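Local coordinates for protein glutamine synthetase (Helicobacter pylori, PDB 5ZLI) that belongs to the glutamine synthetase family, type I beta, and assembles as twelve subunits that each join a beta-Grasp domain to a catalytic domain, at residues Phe29-Ile34 against Asn39-Ser44; Asn290-Glu295 against Ser301-His306. One frame throughout, in Å; residues are numbered along the deposited sequence.

Contact 1 (Phe29-Ile34 against Asn39-Ser44); sequences FRFSDI and NHIAYS
The Phe31 ring carries Asn39 CB over one face, 3.9 Å from the ring centroid, a CH-pi contact set toward the rim. At the edge of the same ring, near its plane, lies Ile41 CG2. With chi1 at 62°, CG of Phe31 stands between the backbone N and the carbonyl carbon, which turns the ring back over the partner strand. The Phe29 ring has Tyr43 CD1 at its edge; the two rings meet rim to rim, planes 64° apart, neither over the face of the other. Phe29 CB also approaches Ile41 CG2, at 4.2 Å. These five side chains share one face of the hairpin formed by strands 26-32 and 38-44, part of the beta-Grasp domain. Four backbone hydrogen bonds establish the antiparallel pairing: Phe29 and Ile41 exchange two, and Phe31 and Asn39 two more, the shortest from Asn39 N to Phe31 O at 2.8 Å. Between them, Arg30 and His40 form a non-hydrogen-bonded pair with CA atoms 4.4 Å apart. Their side chains lie alongside one another on the other face, Arg30 CG 3.6 Å from His40 CB. The polar ends find partners beyond the two segments: Arg30 NH2 forms salt bridges with Asp28 and Asp87, and His40 ND1 is hydrogen-bonded to Asp28. Asn39 OD1 accepts from Met191 N of a neighbouring subunit, and Ala42 and Tyr43 pair with a strand of that chain, carrying the sheet across the interface.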
# COMPACT_ATOMS: atom_id res chain seq x y z
N PHE B 29 -37.35 -31.65 -13.78
CA PHE B 29 -38.34 -31.38 -14.81
C PHE B 29 -38.02 -30.02 -15.40
O PHE B 29 -38.07 -29.02 -14.68
CB PHE B 29 -39.75 -31.38 -14.25
CG PHE B 29 -40.12 -32.66 -13.59
CD1 PHE B 29 -40.16 -33.82 -14.33
CD2 PHE B 29 -40.48 -32.70 -12.27
CE1 PHE B 29 -40.50 -35.04 -13.74
CE2 PHE B 29 -40.83 -33.91 -11.68
CZ PHE B 29 -40.84 -35.08 -12.41
N ARG B 30 -37.74 -29.97 -16.69
CA ARG B 30 -37.35 -28.71 -17.30
C ARG B 30 -38.35 -28.27 -18.36
O ARG B 30 -38.95 -29.09 -19.06
CB ARG B 30 -35.97 -28.81 -17.86
CG ARG B 30 -35.00 -29.01 -16.76
CD ARG B 30 -33.62 -28.61 -17.17
NE ARG B 30 -32.72 -28.91 -16.08
CZ ARG B 30 -31.41 -28.90 -16.21
NH1 ARG B 30 -30.89 -28.62 -17.39
NH2 ARG B 30 -30.64 -29.19 -15.16
N PHE B 31 -38.54 -26.95 -18.43
CA PHE B 31 -39.57 -26.37 -19.28
C PHE B 31 -39.13 -24.97 -19.65
O PHE B 31 -38.35 -24.34 -18.93
CB PHE B 31 -40.94 -26.34 -18.59
CG PHE B 31 -41.00 -25.52 -17.33
CD1 PHE B 31 -40.57 -26.04 -16.12
CD2 PHE B 31 -41.50 -24.22 -17.35
CE1 PHE B 31 -40.64 -25.28 -14.94
CE2 PHE B 31 -41.56 -23.44 -16.15
CZ PHE B 31 -41.14 -23.97 -14.96
N SER B 32 -39.59 -24.50 -20.80
CA SER B 32 -39.14 -23.25 -21.38
C SER B 32 -40.28 -22.25 -21.32
O SER B 32 -41.36 -22.51 -21.86
CB SER B 32 -38.66 -23.48 -22.81
OG SER B 32 -37.89 -24.68 -22.89
N ASP B 33 -40.04 -21.12 -20.66
CA ASP B 33 -40.98 -20.00 -20.72
C ASP B 33 -40.89 -19.37 -22.10
O ASP B 33 -40.17 -19.84 -22.98
CB ASP B 33 -40.73 -18.99 -19.58
CG ASP B 33 -39.45 -18.14 -19.76
OD1 ASP B 33 -38.46 -18.53 -20.43
OD2 ASP B 33 -39.45 -17.02 -19.19
N ILE B 34 -41.68 -18.31 -22.32
CA ILE B 34 -41.72 -17.68 -23.64
C ILE B 34 -40.35 -17.14 -24.05
O ILE B 34 -39.93 -17.32 -25.19
CB ILE B 34 -42.81 -16.58 -23.68
CG1 ILE B 34 -44.18 -17.22 -23.53
CG2 ILE B 34 -42.76 -15.77 -25.00
CD1 ILE B 34 -45.25 -16.17 -23.37
N ASN B 39 -36.13 -23.56 -17.43
CA ASN B 39 -36.44 -23.54 -16.01
C ASN B 39 -36.53 -24.97 -15.50
O ASN B 39 -36.70 -25.90 -16.29
CB ASN B 39 -37.74 -22.78 -15.72
CG ASN B 39 -37.64 -21.32 -16.07
OD1 ASN B 39 -37.40 -20.50 -15.20
ND2 ASN B 39 -37.85 -20.98 -17.34
N HIS B 40 -36.31 -25.16 -14.20
CA HIS B 40 -36.37 -26.51 -13.65
C HIS B 40 -36.94 -26.52 -12.23
O HIS B 40 -36.98 -25.51 -11.53
CB HIS B 40 -35.00 -27.21 -13.65
CG HIS B 40 -34.03 -26.67 -12.65
ND1 HIS B 40 -33.35 -27.48 -11.76
CD2 HIS B 40 -33.63 -25.41 -12.38
CE1 HIS B 40 -32.57 -26.74 -11.00
NE2 HIS B 40 -32.73 -25.48 -11.35
N ILE B 41 -37.36 -27.72 -11.84
CA ILE B 41 -37.90 -28.02 -10.53
C ILE B 41 -37.58 -29.48 -10.26
O ILE B 41 -37.93 -30.36 -11.05
CB ILE B 41 -39.42 -27.74 -10.44
CG1 ILE B 41 -40.04 -28.45 -9.25
CG2 ILE B 41 -40.09 -28.10 -11.70
CD1 ILE B 41 -41.51 -28.17 -9.06
N ALA B 42 -36.86 -29.75 -9.19
CA ALA B 42 -36.35 -31.08 -8.94
C ALA B 42 -37.24 -31.77 -7.93
O ALA B 42 -37.68 -31.16 -6.95
CB ALA B 42 -34.91 -31.04 -8.44
N TYR B 43 -37.57 -33.03 -8.20
CA TYR B 43 -38.30 -33.86 -7.26
C TYR B 43 -37.36 -34.92 -6.72
O TYR B 43 -36.60 -35.51 -7.47
CB TYR B 43 -39.53 -34.53 -7.88
CG TYR B 43 -40.85 -33.79 -7.69
CD1 TYR B 43 -41.29 -32.84 -8.62
CD2 TYR B 43 -41.67 -34.08 -6.61
CE1 TYR B 43 -42.52 -32.19 -8.45
CE2 TYR B 43 -42.88 -33.44 -6.43
CZ TYR B 43 -43.30 -32.49 -7.35
OH TYR B 43 -44.51 -31.87 -7.15
N SER B 44 -37.39 -35.09 -5.41
CA SER B 44 -36.68 -36.19 -4.80
C SER B 44 -37.25 -37.48 -5.35
O SER B 44 -38.45 -37.75 -5.18
CB SER B 44 -36.87 -36.11 -3.27
OG SER B 44 -36.04 -37.01 -2.53

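Contact 2 (Asn290-Glu295 against Ser301-His306); sequences NLFSGE and SEFALH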
# COMPACT_ATOMS: atom_id res chain seq x y z
N ASN B 290 -37.30 -36.18 -50.17
CA ASN B 290 -36.94 -34.85 -49.72
C ASN B 290 -37.58 -33.86 -50.67
O ASN B 290 -37.05 -33.61 -51.76
CB ASN B 290 -35.43 -34.69 -49.66
CG ASN B 290 -35.01 -33.34 -49.11
OD1 ASN B 290 -35.78 -32.38 -49.12
ND2 ASN B 290 -33.79 -33.27 -48.58
N LEU B 291 -38.64 -33.20 -50.22
CA LEU B 291 -39.39 -32.35 -51.13
C LEU B 291 -38.62 -31.10 -51.54
O LEU B 291 -39.06 -30.41 -52.47
CB LEU B 291 -40.74 -31.95 -50.52
CG LEU B 291 -41.91 -32.93 -50.50
CD1 LEU B 291 -41.54 -34.18 -49.78
CD2 LEU B 291 -43.12 -32.30 -49.88
N PHE B 292 -37.49 -30.81 -50.92
CA PHE B 292 -36.75 -29.61 -51.27
C PHE B 292 -35.85 -29.82 -52.46
O PHE B 292 -35.50 -28.86 -53.14
CB PHE B 292 -35.92 -29.14 -50.08
CG PHE B 292 -36.64 -28.19 -49.19
CD1 PHE B 292 -38.01 -28.31 -48.99
CD2 PHE B 292 -35.96 -27.16 -48.56
CE1 PHE B 292 -38.69 -27.42 -48.19
CE2 PHE B 292 -36.64 -26.27 -47.74
CZ PHE B 292 -38.02 -26.41 -47.55
N SER B 293 -35.49 -31.06 -52.73
CA SER B 293 -34.65 -31.39 -53.87
C SER B 293 -35.49 -31.55 -55.13
O SER B 293 -36.49 -32.27 -55.15
CB SER B 293 -33.89 -32.67 -53.58
OG SER B 293 -34.81 -33.73 -53.43
N GLY B 294 -35.05 -30.91 -56.19
CA GLY B 294 -35.70 -31.02 -57.47
C GLY B 294 -34.75 -30.47 -58.49
O GLY B 294 -33.55 -30.33 -58.22
N GLU B 295 -35.28 -30.08 -59.66
CA GLU B 295 -34.42 -29.51 -60.68
C GLU B 295 -34.91 -28.15 -61.18
O GLU B 295 -34.38 -27.63 -62.16
CB GLU B 295 -34.19 -30.49 -61.85
CG GLU B 295 -33.48 -31.80 -61.42
CD GLU B 295 -31.96 -31.62 -61.17
OE1 GLU B 295 -31.26 -31.18 -62.10
OE2 GLU B 295 -31.47 -31.91 -60.04
N SER B 301 -36.43 -27.85 -55.35
CA SER B 301 -37.71 -28.05 -56.01
C SER B 301 -38.55 -26.78 -56.01
O SER B 301 -38.34 -25.85 -55.23
CB SER B 301 -38.45 -29.21 -55.35
OG SER B 301 -38.57 -29.06 -53.95
N GLU B 302 -39.51 -26.74 -56.94
CA GLU B 302 -40.57 -25.73 -56.90
C GLU B 302 -41.17 -25.66 -55.50
O GLU B 302 -41.37 -24.57 -54.95
CB GLU B 302 -41.63 -26.06 -57.97
CG GLU B 302 -43.02 -25.44 -57.78
CD GLU B 302 -44.11 -26.13 -58.63
OE1 GLU B 302 -43.75 -26.96 -59.52
OE2 GLU B 302 -45.32 -25.86 -58.41
N PHE B 303 -41.40 -26.82 -54.89
CA PHE B 303 -41.92 -26.87 -53.53
C PHE B 303 -41.03 -26.08 -52.57
O PHE B 303 -41.52 -25.28 -51.76
CB PHE B 303 -42.03 -28.34 -53.10
CG PHE B 303 -42.58 -28.54 -51.73
CD1 PHE B 303 -43.95 -28.53 -51.52
CD2 PHE B 303 -41.75 -28.74 -50.65
CE1 PHE B 303 -44.48 -28.72 -50.25
CE2 PHE B 303 -42.27 -28.93 -49.37
CZ PHE B 303 -43.64 -28.91 -49.18
N ALA B 304 -39.71 -26.31 -52.64
CA ALA B 304 -38.76 -25.58 -51.79
C ALA B 304 -38.72 -24.09 -52.12
O ALA B 304 -38.61 -23.26 -51.22
CB ALA B 304 -37.36 -26.18 -51.90
N LEU B 305 -38.74 -23.74 -53.41
CA LEU B 305 -38.65 -22.32 -53.75
C LEU B 305 -39.90 -21.56 -53.33
O LEU B 305 -39.82 -20.38 -52.99
CB LEU B 305 -38.44 -22.13 -55.25
CG LEU B 305 -37.02 -22.28 -55.74
CD1 LEU B 305 -37.05 -22.63 -57.20
CD2 LEU B 305 -36.30 -20.98 -55.50
N HIS B 306 -41.06 -22.23 -53.37
CA HIS B 306 -42.27 -21.63 -52.82
C HIS B 306 -42.17 -21.53 -51.30
O HIS B 306 -42.54 -20.50 -50.72
CB HIS B 306 -43.50 -22.43 -53.27
CG HIS B 306 -43.85 -22.25 -54.72
ND1 HIS B 306 -43.71 -21.04 -55.37
CD2 HIS B 306 -44.30 -23.13 -55.64
CE1 HIS B 306 -44.08 -21.19 -56.63
NE2 HIS B 306 -44.43 -22.45 -56.82
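Ser301 N donates to Phe292 O at 2.6 Å, approaching from above the carbonyl plane, 47° out of it, and so ties the start of the helix to a type I beta turn running from Asn290 to Ser293. Asn290 steadies that turn twice over: its OD1 accepts from Phe292 N at 2.9 Å, an Asx turn, while its backbone O receives both Ser293 N and Ser293 OG. Two CH-pi contacts carry the side-chain packing. Leu291 CD2 sits over one face of the Phe303 ring, 3.6 Å from its centroid, and Leu291 CB approaches Phe303 CD2. CG of Phe303 is anti to the backbone N (chi1 -178°), which lays the ring beneath the leucine branch. In the other CH-pi pair the roles are reversed, the ring belonging to the turn: Ala304 CB lies over a face of Phe292, 3.7 Å from the ring centroid, while Phe303 CE2 meets the same ring at its edge. Ser301 occupies the N-cap position, and its OG accepts from Ala304 N, although the place of that oxygen is less certain. The contact thus joins the loop after strand 289-290 to the first turn of helix 302-313. Phe292, buried, also meets Phe307 of this helix edge-to-face and packs on Val282 and Val284 of strand 278-286, while the Asn290 amide nitrogen is hydrogen-bonded to Ala364 O.

Contacts 1 and 2 share no element of the fold: their centres are 39 Å apart, on opposite sides of the chain's centre, and they follow one another in sequence. Contact 1, in the beta-Grasp range, is mostly buried, with a second subunit against it; contact 2, in the catalytic range, is partly buried and touched by no other chain of the assembly. Both join segments close in sequence, by different means. In 29-34 with 39-44 a ladder of paired backbone bonds sets the register, whereas one backbone bond links 290-295 to 301-306. CH-pi packing is common to both, but the buried Arg30, salt-bridged to aspartates, has no counterpart among the touching residues of contact 2.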